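Local atomic coordinates of cell cycle serine/threonine-protein kinase CDC5/MSD2 (Saccharomyces cerevisiae, PDB entry 6MF4), a protein that phosphorylates serine and threonine residues of cell-cycle proteins to drive mitotic exit, the part described here being its phosphoprotein-binding polo-box domain. Residues Glu254-Gly259 with Ser267-Lys272; Phe221-His226 with Leu273-Glu278; Met229-Ser232 with Leu237-Tyr240; Trp140-Ser143 with Gly149-Ala152; Thr239-Ser242 with Glu246-Thr249. One frame throughout, in Å; residues are numbered along the deposited sequence.

Contact 1: Glu254-Gly259 with Ser267-Lys272; sequences EVLKYG and SNFREK
Gly259 and Arg270 are the residues whose backbones come nearest across this contact, with 7.7 Å between Gly259 CA and Arg270 CA. No hydrogen bond joins the segments; side chains make the contact. Phe269, in the first turn of its helix, does most of this. Its CG lies anti to the backbone N (chi1 168°), which carries the ring out toward Val255 and Leu256. Val255 CG1 stands over the centre of one ring face in a CH-pi contact, 3.5 Å from the Phe269 centroid and 12° off the ring normal. Leu256 reaches the same ring from another direction: its CD2 lies in the ring plane at the edge, 3.6 Å from Phe269 CE2. One phenyl group is thereby gripped over a face by a valine and along its rim by a leucine from the neighbouring position of one helix. In the second polo box, this is where the short helix 252-258, which follows the last strand of the sheet, meets the start of the long helix 269-283. Met229 of strand 228-232 and Ile261 also touch Phe269, tying the ring to the sheet and to the connecting loop. Leu256 CD2 also lies 4.1 Å from Arg270 NH1, whose charge is paired with Glu77 of helix 56-82. Gly259 ends the short helix with positive phi (97°), and its N still bonds to Val255 O at 2.7 Å; with this phi a CB would collide with the carbonyl oxygen of Tyr258.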
# COMPACT_ATOMS: atom_id res chain seq x y z
N GLU A 254 -16.16 -14.14 3.30
CA GLU A 254 -16.20 -15.42 2.60
C GLU A 254 -14.99 -16.30 2.95
O GLU A 254 -15.12 -17.52 3.10
CB GLU A 254 -16.26 -15.19 1.08
CG GLU A 254 -16.23 -16.47 0.25
CD GLU A 254 -16.28 -16.20 -1.24
OE1 GLU A 254 -15.73 -17.01 -2.02
OE2 GLU A 254 -16.88 -15.18 -1.65
N VAL A 255 -13.82 -15.68 3.09
CA VAL A 255 -12.62 -16.41 3.46
C VAL A 255 -12.72 -16.88 4.91
O VAL A 255 -12.27 -17.98 5.24
CB VAL A 255 -11.35 -15.54 3.28
CG1 VAL A 255 -10.12 -16.23 3.87
CG2 VAL A 255 -11.12 -15.25 1.81
N LEU A 256 -13.30 -16.05 5.76
CA LEU A 256 -13.47 -16.41 7.16
C LEU A 256 -14.39 -17.62 7.30
O LEU A 256 -14.09 -18.55 8.04
CB LEU A 256 -14.01 -15.22 7.96
CG LEU A 256 -13.01 -14.07 8.13
CD1 LEU A 256 -13.70 -12.84 8.68
CD2 LEU A 256 -11.85 -14.48 9.02
N LYS A 257 -15.49 -17.61 6.55
CA LYS A 257 -16.44 -18.72 6.57
C LYS A 257 -15.80 -19.99 6.02
O LYS A 257 -16.09 -21.09 6.48
CB LYS A 257 -17.69 -18.37 5.77
CG LYS A 257 -18.57 -17.30 6.41
CD LYS A 257 -19.80 -17.00 5.57
N TYR A 258 -14.91 -19.82 5.04
CA TYR A 258 -14.21 -20.96 4.44
C TYR A 258 -13.10 -21.44 5.37
O TYR A 258 -12.76 -22.63 5.37
CB TYR A 258 -13.65 -20.57 3.07
CG TYR A 258 -13.12 -21.73 2.26
CD1 TYR A 258 -11.81 -22.16 2.40
CD2 TYR A 258 -13.93 -22.40 1.35
CE1 TYR A 258 -11.32 -23.22 1.66
CE2 TYR A 258 -13.45 -23.46 0.61
CZ TYR A 258 -12.14 -23.87 0.77
OH TYR A 258 -11.66 -24.93 0.03
N GLY A 259 -12.53 -20.52 6.15
CA GLY A 259 -11.53 -20.87 7.15
C GLY A 259 -10.10 -20.66 6.69
O GLY A 259 -9.19 -20.58 7.50
N SER A 267 -1.18 -21.42 3.72
CA SER A 267 -0.94 -19.99 3.85
C SER A 267 -1.20 -19.48 5.27
O SER A 267 -0.86 -18.35 5.59
CB SER A 267 -1.80 -19.20 2.85
OG SER A 267 -3.18 -19.52 2.99
N ASN A 268 -1.79 -20.32 6.12
CA ASN A 268 -1.94 -19.98 7.54
C ASN A 268 -2.70 -18.66 7.73
O ASN A 268 -2.27 -17.76 8.44
CB ASN A 268 -0.55 -19.90 8.19
CG ASN A 268 0.09 -21.26 8.35
OD1 ASN A 268 -0.59 -22.29 8.38
ND2 ASN A 268 1.42 -21.29 8.43
N PHE A 269 -3.86 -18.57 7.08
CA PHE A 269 -4.60 -17.32 6.99
C PHE A 269 -4.94 -16.70 8.35
O PHE A 269 -4.80 -15.49 8.53
CB PHE A 269 -5.88 -17.53 6.18
CG PHE A 269 -6.86 -16.40 6.28
CD1 PHE A 269 -6.64 -15.22 5.59
CD2 PHE A 269 -7.99 -16.51 7.06
CE1 PHE A 269 -7.54 -14.17 5.68
CE2 PHE A 269 -8.89 -15.47 7.16
CZ PHE A 269 -8.67 -14.30 6.47
N ARG A 270 -5.37 -17.52 9.31
CA ARG A 270 -5.84 -16.97 10.58
C ARG A 270 -4.73 -16.30 11.37
O ARG A 270 -4.95 -15.29 12.03
CB ARG A 270 -6.49 -18.07 11.42
CG ARG A 270 -7.08 -17.57 12.74
CD ARG A 270 -8.18 -16.53 12.52
NE ARG A 270 -7.75 -15.17 12.84
CZ ARG A 270 -8.57 -14.11 12.85
NH1 ARG A 270 -9.85 -14.25 12.54
NH2 ARG A 270 -8.09 -12.91 13.16
N GLU A 271 -3.53 -16.87 11.31
CA GLU A 271 -2.39 -16.27 11.98
C GLU A 271 -2.02 -14.96 11.29
O GLU A 271 -1.69 -13.97 11.94
CB GLU A 271 -1.19 -17.22 11.99
CG GLU A 271 0.11 -16.61 12.49
CD GLU A 271 0.02 -16.06 13.91
OE1 GLU A 271 -0.90 -16.47 14.65
OE2 GLU A 271 0.88 -15.23 14.28
N LYS A 272 -2.09 -14.95 9.97
CA LYS A 272 -1.74 -13.76 9.21
C LYS A 272 -2.74 -12.63 9.47
O LYS A 272 -2.34 -11.48 9.62
CB LYS A 272 -1.66 -14.08 7.72
CG LYS A 272 -0.39 -14.86 7.38
CD LYS A 272 -0.36 -15.32 5.93
CE LYS A 272 0.97 -16.01 5.61
NZ LYS A 272 1.63 -16.64 6.80

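Contact 2: Phe221-His226 with Leu273-Glu278; sequences FNFKDH and LTLIKE
Ile276 meets Phe221 over the flat of its ring, and its side chain can be followed outward atom by atom. CB comes no nearer than 4.2 Å to Phe221 CZ. At CB the chain forks: CG2 lies anti to the backbone N and touches the far end of the ring, 3.6 Å from Phe221 CZ, whereas CG1, anti to the carbonyl carbon (chi1 -75°), sits above the ring centre in a CH-pi contact 3.6 Å from the Phe221 centroid and 9° off the normal. The terminal CD1 continues over the rim at Phe221 CD1, 3.8 Å away. Ile276 CG1 also approaches Phe223, but at the edge and near the plane of that second ring, 4.1 Å from Phe223 CZ. One isoleucine thus serves two phenylalanines, presenting itself to a face of one and the rim of the other. Leu275 adds a looser touch, its CD1 4.0 Å from Phe223 CE1. Residues two apart on a strand project to the same side of a sheet, and here that side is closed by a helix running at 130° to the strand: the packing of the C-terminal helix 269-283 on the antiparallel sheet of a polo box.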
# COMPACT_ATOMS: atom_id res chain seq x y z
N PHE A 221 0.53 -6.67 2.98
CA PHE A 221 1.36 -7.33 3.97
C PHE A 221 2.15 -8.46 3.32
O PHE A 221 1.57 -9.44 2.84
CB PHE A 221 0.50 -7.88 5.11
CG PHE A 221 -0.36 -6.84 5.77
CD1 PHE A 221 -1.57 -6.47 5.22
CD2 PHE A 221 0.05 -6.22 6.94
CE1 PHE A 221 -2.36 -5.51 5.82
CE2 PHE A 221 -0.73 -5.26 7.54
CZ PHE A 221 -1.94 -4.91 6.98
N ASN A 222 3.47 -8.30 3.29
CA ASN A 222 4.37 -9.32 2.75
C ASN A 222 5.01 -10.11 3.89
O ASN A 222 5.85 -9.58 4.62
CB ASN A 222 5.47 -8.68 1.89
CG ASN A 222 4.95 -8.10 0.59
OD1 ASN A 222 3.74 -8.04 0.35
ND2 ASN A 222 5.87 -7.67 -0.26
N PHE A 223 4.62 -11.37 4.03
CA PHE A 223 5.11 -12.21 5.11
C PHE A 223 6.38 -12.95 4.70
O PHE A 223 6.67 -13.08 3.51
CB PHE A 223 4.02 -13.19 5.55
CG PHE A 223 2.75 -12.52 6.01
CD1 PHE A 223 2.58 -12.16 7.34
CD2 PHE A 223 1.75 -12.22 5.10
CE1 PHE A 223 1.42 -11.54 7.75
CE2 PHE A 223 0.59 -11.59 5.51
CZ PHE A 223 0.42 -11.25 6.84
N LYS A 224 7.13 -13.42 5.69
CA LYS A 224 8.41 -14.09 5.48
C LYS A 224 8.33 -15.28 4.51
O LYS A 224 9.30 -15.60 3.83
CB LYS A 224 8.97 -14.58 6.81
CG LYS A 224 9.35 -13.46 7.76
N ASP A 225 7.16 -15.91 4.46
CA ASP A 225 6.97 -17.12 3.65
C ASP A 225 6.62 -16.79 2.20
O ASP A 225 6.25 -17.66 1.42
CB ASP A 225 5.88 -18.00 4.27
CG ASP A 225 4.53 -17.30 4.34
OD1 ASP A 225 4.45 -16.11 3.98
OD2 ASP A 225 3.54 -17.95 4.76
N HIS A 226 6.74 -15.51 1.85
CA HIS A 226 6.48 -15.02 0.50
C HIS A 226 5.01 -15.14 0.10
O HIS A 226 4.66 -14.92 -1.06
CB HIS A 226 7.35 -15.75 -0.52
CG HIS A 226 7.66 -14.93 -1.74
ND1 HIS A 226 8.28 -13.70 -1.67
CD2 HIS A 226 7.42 -15.16 -3.05
CE1 HIS A 226 8.41 -13.21 -2.89
NE2 HIS A 226 7.89 -14.07 -3.75
N LEU A 273 -4.02 -12.97 9.55
CA LEU A 273 -5.03 -11.94 9.81
C LEU A 273 -4.86 -11.35 11.21
O LEU A 273 -5.10 -10.16 11.42
CB LEU A 273 -6.44 -12.52 9.66
CG LEU A 273 -7.57 -11.48 9.70
CD1 LEU A 273 -7.47 -10.50 8.53
CD2 LEU A 273 -8.93 -12.17 9.70
N THR A 274 -4.43 -12.17 12.16
CA THR A 274 -4.13 -11.68 13.50
C THR A 274 -2.98 -10.69 13.47
O THR A 274 -3.03 -9.64 14.11
CB THR A 274 -3.80 -12.85 14.44
OG1 THR A 274 -4.96 -13.66 14.62
CG2 THR A 274 -3.33 -12.34 15.80
N LEU A 275 -1.93 -11.03 12.72
CA LEU A 275 -0.78 -10.14 12.58
C LEU A 275 -1.19 -8.83 11.91
O LEU A 275 -0.76 -7.75 12.30
CB LEU A 275 0.33 -10.83 11.77
CG LEU A 275 1.10 -11.92 12.52
CD1 LEU A 275 1.91 -12.76 11.55
CD2 LEU A 275 2.00 -11.31 13.57
N ILE A 276 -2.05 -8.95 10.90
CA ILE A 276 -2.56 -7.78 10.18
C ILE A 276 -3.29 -6.84 11.13
O ILE A 276 -3.07 -5.64 11.11
CB ILE A 276 -3.49 -8.23 9.03
CG1 ILE A 276 -2.64 -8.78 7.88
CG2 ILE A 276 -4.37 -7.07 8.53
CD1 ILE A 276 -3.43 -9.40 6.76
N LYS A 277 -4.16 -7.40 11.97
CA LYS A 277 -4.92 -6.60 12.93
C LYS A 277 -3.99 -5.91 13.93
O LYS A 277 -4.23 -4.77 14.31
CB LYS A 277 -5.93 -7.47 13.67
CG LYS A 277 -7.07 -8.00 12.79
CD LYS A 277 -7.92 -9.03 13.53
CE LYS A 277 -8.65 -8.42 14.71
NZ LYS A 277 -9.44 -9.43 15.46
N GLU A 278 -2.94 -6.61 14.35
CA GLU A 278 -1.97 -6.03 15.28
C GLU A 278 -1.21 -4.88 14.63
O GLU A 278 -0.96 -3.85 15.26
CB GLU A 278 -0.98 -7.10 15.77
CG GLU A 278 -1.62 -8.22 16.57

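Contact 3: Met229-Ser232 with Leu237-Tyr240; sequences MAIS and LVTY
Val238 and Ile231 face each other as a non-hydrogen-bonded pair, their side chains crossing at a slant so that Ile231 CD1 lies 3.9 Å from Val238 CG2. Val238 CG2, anti to its own backbone N, also receives Met229 CE at 3.9 Å. The methionine extends from the backbone and then bends at its last torsion (chi3 50°), which brings the CE methyl round to the valine; lower down, its CG meets the edge of the Tyr240 ring. These four side chains share the sheet face covered by helices 252-258 and 269-283, where Val255 and Phe269 continue the apolar packing. The other face carries Ala230, Ser232, Leu237 and Thr239, and a water bridges it: it donates to Ala230 O at 3.0 Å and is hydrogen-bonded to Ser232 OG at 2.7 Å and Thr239 OG1 at 2.6 Å, the latter also bonded to Thr249 of the next strand. Between the faces, Ala230 and Thr239 exchange two backbone bonds (Thr239 N to Ala230 O, 2.7 Å), and Ser232 and Leu237 two more. Strands 228-232 and 237-241, joined by a short turn, form a beta hairpin of the second polo box's antiparallel sheet, apolar on the helix side.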
# COMPACT_ATOMS: atom_id res chain seq x y z
N MET A 229 -0.64 -10.69 1.30
CA MET A 229 -2.06 -10.40 1.39
C MET A 229 -2.26 -8.90 1.31
O MET A 229 -1.50 -8.13 1.91
CB MET A 229 -2.65 -10.96 2.68
CG MET A 229 -2.76 -12.48 2.67
SD MET A 229 -3.17 -13.16 4.29
CE MET A 229 -4.57 -12.14 4.75
N ALA A 230 -3.27 -8.49 0.56
CA ALA A 230 -3.66 -7.10 0.48
C ALA A 230 -5.10 -6.94 0.94
O ALA A 230 -5.98 -7.69 0.53
CB ALA A 230 -3.50 -6.57 -0.94
N ILE A 231 -5.32 -5.96 1.82
CA ILE A 231 -6.65 -5.64 2.32
C ILE A 231 -7.14 -4.34 1.68
O ILE A 231 -6.45 -3.32 1.75
CB ILE A 231 -6.65 -5.49 3.86
CG1 ILE A 231 -6.07 -6.74 4.54
CG2 ILE A 231 -8.05 -5.20 4.37
CD1 ILE A 231 -6.88 -8.02 4.32
N SER A 232 -8.31 -4.38 1.06
CA SER A 232 -8.85 -3.20 0.39
C SER A 232 -10.34 -3.03 0.65
O SER A 232 -10.98 -3.86 1.30
CB SER A 232 -8.61 -3.29 -1.12
OG SER A 232 -9.23 -4.43 -1.69
N LEU A 237 -12.39 -6.58 1.51
CA LEU A 237 -11.81 -7.46 0.50
C LEU A 237 -10.41 -7.88 0.90
O LEU A 237 -9.64 -7.08 1.42
CB LEU A 237 -11.76 -6.78 -0.87
CG LEU A 237 -13.08 -6.44 -1.55
CD1 LEU A 237 -12.81 -5.59 -2.78
CD2 LEU A 237 -13.83 -7.71 -1.94
N VAL A 238 -10.09 -9.15 0.67
CA VAL A 238 -8.74 -9.65 0.85
C VAL A 238 -8.24 -10.21 -0.47
O VAL A 238 -8.95 -10.95 -1.16
CB VAL A 238 -8.65 -10.72 1.96
CG1 VAL A 238 -9.63 -11.86 1.71
CG2 VAL A 238 -7.22 -11.25 2.09
N THR A 239 -7.03 -9.83 -0.83
CA THR A 239 -6.39 -10.31 -2.05
C THR A 239 -5.21 -11.15 -1.64
O THR A 239 -4.31 -10.69 -0.94
CB THR A 239 -5.95 -9.15 -2.96
OG1 THR A 239 -7.10 -8.42 -3.39
CG2 THR A 239 -5.20 -9.67 -4.18
N TYR A 240 -5.23 -12.41 -2.05
CA TYR A 240 -4.13 -13.31 -1.75
C TYR A 240 -3.20 -13.36 -2.95
O TYR A 240 -3.64 -13.51 -4.09
CB TYR A 240 -4.63 -14.70 -1.39
CG TYR A 240 -3.51 -15.70 -1.25
CD1 TYR A 240 -2.77 -15.78 -0.08
CD2 TYR A 240 -3.17 -16.54 -2.29
CE1 TYR A 240 -1.74 -16.68 0.05
CE2 TYR A 240 -2.14 -17.45 -2.17
CZ TYR A 240 -1.43 -17.51 -1.00
OH TYR A 240 -0.40 -18.42 -0.89
O HOH W 1 -7.88 -6.76 -1.61

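Contact 4: Trp140-Ser143 with Gly149-Ala152; sequences WYIS and GWVA
Trp140 and Ala152 touch away from the turn of a beta hairpin in the first polo box, formed by strands 138-145 and 149-156 of its antiparallel sheet. Glu138, His154 and His194 hold a zinc ion nearby, and the indole is a second-shell group: Trp140 CE3 rests 3.6 Å from Ala152 CB, NE1 is hydrogen-bonded to Asp197, also a zinc-binding residue of this protein, and the rings meet His154 and His194 edge-to-face. A leucine at Trp140 would probably leave Asp197 without its N-H partner and open a gap beside Ala152 and the two histidines. Tyr141 contributes its carbonyl, which accepts a hydrogen bond from a water and faces the CA of Ala152. Ile142 stands opposite Ala152 in a non-hydrogen-bonded pair and divides its branches between two neighbours. Its CG1, anti to the carbonyl carbon (chi1 -57°), leans toward Ala152 CB at 4.0 Å, while CG2 meets Trp150 CD1 at 3.9 Å. Ser143 pairs with Val151 through two nearly straight backbone bonds, Ser143 N to Val151 O at 3.0 Å and Val151 N to Ser143 O at 2.8 Å. Ser143 OG lies 2.7 Å from the water held by Tyr141 O, and that water donates a longer bond of 3.2 Å to Val151 O.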
# COMPACT_ATOMS: atom_id res chain seq x y z
N TRP A 140 4.96 12.24 -11.14
CA TRP A 140 4.42 13.09 -10.09
C TRP A 140 5.50 13.41 -9.08
O TRP A 140 6.24 12.52 -8.66
CB TRP A 140 3.27 12.42 -9.35
CG TRP A 140 2.05 12.14 -10.15
CD1 TRP A 140 1.68 10.95 -10.70
CD2 TRP A 140 1.01 13.07 -10.48
NE1 TRP A 140 0.48 11.07 -11.35
CE2 TRP A 140 0.05 12.37 -11.23
CE3 TRP A 140 0.80 14.42 -10.21
CZ2 TRP A 140 -1.11 12.97 -11.72
CZ3 TRP A 140 -0.35 15.03 -10.69
CH2 TRP A 140 -1.29 14.30 -11.43
N TYR A 141 5.58 14.68 -8.67
CA TYR A 141 6.35 15.05 -7.49
C TYR A 141 5.37 15.29 -6.35
O TYR A 141 4.50 16.16 -6.43
CB TYR A 141 7.19 16.30 -7.74
CG TYR A 141 7.94 16.76 -6.50
CD1 TYR A 141 8.89 15.95 -5.90
CD2 TYR A 141 7.68 18.00 -5.93
CE1 TYR A 141 9.57 16.37 -4.77
CE2 TYR A 141 8.36 18.43 -4.80
CZ TYR A 141 9.30 17.60 -4.23
OH TYR A 141 9.98 18.02 -3.10
N ILE A 142 5.51 14.49 -5.29
CA ILE A 142 4.57 14.51 -4.18
C ILE A 142 5.25 15.05 -2.92
O ILE A 142 6.27 14.52 -2.48
CB ILE A 142 4.02 13.10 -3.90
CG1 ILE A 142 3.36 12.54 -5.16
CG2 ILE A 142 3.01 13.14 -2.77
CD1 ILE A 142 3.22 11.05 -5.17
N SER A 143 4.66 16.09 -2.36
CA SER A 143 5.23 16.76 -1.19
C SER A 143 4.15 17.06 -0.16
O SER A 143 2.96 16.82 -0.41
CB SER A 143 5.92 18.05 -1.61
OG SER A 143 5.02 18.89 -2.31
N GLY A 149 -2.41 17.29 3.41
CA GLY A 149 -1.42 16.31 3.81
C GLY A 149 -0.37 16.11 2.74
O GLY A 149 0.80 16.42 2.94
N TRP A 150 -0.79 15.56 1.60
CA TRP A 150 0.06 15.42 0.42
C TRP A 150 -0.52 16.20 -0.74
O TRP A 150 -1.74 16.27 -0.91
CB TRP A 150 0.20 13.95 0.00
CG TRP A 150 0.86 13.05 0.98
CD1 TRP A 150 2.19 12.71 1.03
CD2 TRP A 150 0.23 12.33 2.04
NE1 TRP A 150 2.42 11.84 2.07
CE2 TRP A 150 1.23 11.59 2.70
CE3 TRP A 150 -1.08 12.24 2.50
CZ2 TRP A 150 0.95 10.77 3.80
CZ3 TRP A 150 -1.36 11.43 3.59
CH2 TRP A 150 -0.34 10.71 4.22
N VAL A 151 0.36 16.78 -1.56
CA VAL A 151 -0.05 17.38 -2.82
C VAL A 151 0.87 16.86 -3.91
O VAL A 151 2.06 16.65 -3.69
CB VAL A 151 -0.02 18.92 -2.76
CG1 VAL A 151 1.38 19.41 -2.41
CG2 VAL A 151 -0.49 19.52 -4.09
N ALA A 152 0.30 16.65 -5.10
CA ALA A 152 1.04 16.10 -6.22
C ALA A 152 1.07 17.09 -7.38
O ALA A 152 0.06 17.73 -7.70
CB ALA A 152 0.41 14.78 -6.67
O HOH W 2 4.35 18.53 -4.87

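Contact 5: Thr239-Ser242 with Glu246-Thr249; sequences TYIS and ESTT
With OG1 anti to the carbonyl carbon in both residues (chi1 -64° in Thr239, -62° in Thr249), the two threonine hydroxyls of a non-hydrogen-bonded pair turn toward each other and meet in a hydrogen bond, Thr239 OG1 to Thr249 OG1, of 2.7 Å. Thr249 OG1 is also bonded to His95, so the link reaches beyond the sheet. The methyl of Thr239 lies between Thr249 OG1 and Ser247 OG, 3.5 Å from the latter. Next along, Tyr240 and Thr248 exchange backbone bonds, from Tyr240 N to Thr248 O at 2.8 Å and from Thr248 N to Tyr240 O at 3.0 Å, while Thr248 OG1 sits at the edge of the tyrosine ring. The ring's own hydroxyl is bonded to His227. This is a beta hairpin, and strand 247-251 is the outermost strand at this end of the antiparallel sheet in the second polo box. Toward the turn, Ser242 N bonds to Glu246 O at 3.0 Å, and Ser242 OG, lodged between the backbone N and the carbonyl carbon (chi1 76°), accepts from Glu246 N at 3.1 Å. Beside that bond Glu246 CB lies 3.4 Å from Ser242 OG, which is also hydrogen-bonded to Ser244. An alanine replacing Ser242 would remove this oxygen and is likely to leave both Glu246 N and the Ser244 hydroxyl without their mate.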
# COMPACT_ATOMS: atom_id res chain seq x y z
N THR A 239 -7.03 -9.83 -0.83
CA THR A 239 -6.39 -10.31 -2.05
C THR A 239 -5.21 -11.15 -1.64
O THR A 239 -4.31 -10.69 -0.94
CB THR A 239 -5.95 -9.15 -2.96
OG1 THR A 239 -7.10 -8.42 -3.39
CG2 THR A 239 -5.20 -9.67 -4.18
N TYR A 240 -5.23 -12.41 -2.05
CA TYR A 240 -4.13 -13.31 -1.75
C TYR A 240 -3.20 -13.36 -2.95
O TYR A 240 -3.64 -13.51 -4.09
CB TYR A 240 -4.63 -14.70 -1.39
CG TYR A 240 -3.51 -15.70 -1.25
CD1 TYR A 240 -2.77 -15.78 -0.08
CD2 TYR A 240 -3.17 -16.54 -2.29
CE1 TYR A 240 -1.74 -16.68 0.05
CE2 TYR A 240 -2.14 -17.45 -2.17
CZ TYR A 240 -1.43 -17.51 -1.00
OH TYR A 240 -0.40 -18.42 -0.89
N ILE A 241 -1.92 -13.23 -2.67
CA ILE A 241 -0.89 -13.33 -3.68
C ILE A 241 0.02 -14.50 -3.30
O ILE A 241 0.73 -14.43 -2.30
CB ILE A 241 -0.08 -12.04 -3.81
CG1 ILE A 241 -1.01 -10.83 -4.02
CG2 ILE A 241 0.93 -12.14 -4.94
CD1 ILE A 241 -0.52 -9.57 -3.34
N SER A 242 -0.02 -15.57 -4.09
CA SER A 242 0.75 -16.76 -3.78
C SER A 242 2.24 -16.53 -4.03
O SER A 242 2.61 -15.55 -4.68
CB SER A 242 0.25 -17.94 -4.62
OG SER A 242 0.72 -17.84 -5.95
N GLU A 246 0.34 -15.68 -8.13
CA GLU A 246 -1.04 -15.86 -8.55
C GLU A 246 -1.93 -15.05 -7.63
O GLU A 246 -1.94 -15.27 -6.41
CB GLU A 246 -1.43 -17.34 -8.53
CG GLU A 246 -0.65 -18.21 -9.51
CD GLU A 246 -1.54 -18.80 -10.59
OE1 GLU A 246 -2.57 -19.43 -10.25
OE2 GLU A 246 -1.22 -18.64 -11.79
N SER A 247 -2.67 -14.11 -8.21
CA SER A 247 -3.48 -13.17 -7.45
C SER A 247 -4.96 -13.51 -7.52
O SER A 247 -5.52 -13.70 -8.60
CB SER A 247 -3.24 -11.75 -7.95
OG SER A 247 -4.04 -10.82 -7.26
N THR A 248 -5.61 -13.56 -6.35
CA THR A 248 -7.03 -13.84 -6.26
C THR A 248 -7.66 -13.01 -5.15
O THR A 248 -7.10 -12.90 -4.06
CB THR A 248 -7.29 -15.33 -6.00
OG1 THR A 248 -6.37 -15.81 -5.01
CG2 THR A 248 -7.10 -16.13 -7.28
N THR A 249 -8.81 -12.41 -5.43
CA THR A 249 -9.48 -11.52 -4.48
C THR A 249 -10.82 -12.08 -4.05
O THR A 249 -11.60 -12.56 -4.87
CB THR A 249 -9.67 -10.12 -5.10
OG1 THR A 249 -8.39 -9.56 -5.41
CG2 THR A 249 -10.42 -9.18 -4.15

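Contact 4 comes first along the chain and stands alone in polo box 1, its centre 26 to 37 Å from those of the others. The remaining four lie in polo box 2. Contacts 3 and 5 are successive hairpins of one antiparallel sheet, sharing strand 237-241 with centres 8 Å apart. Contact 2 joins strand 219-223 of that sheet to helix 269-283, enclosing contacts 3, 5 and 1 along the chain. Contact 1 uses the start of the same helix, its centre about 12 Å from that of contact 2, and meets contact 3 where Phe269 packs on Met229. Each polo box has its own antiparallel sheet; in the second, helix 269-283 packs across strands 219-223 and 228-232 and meets helix 252-258, which follows the last strand.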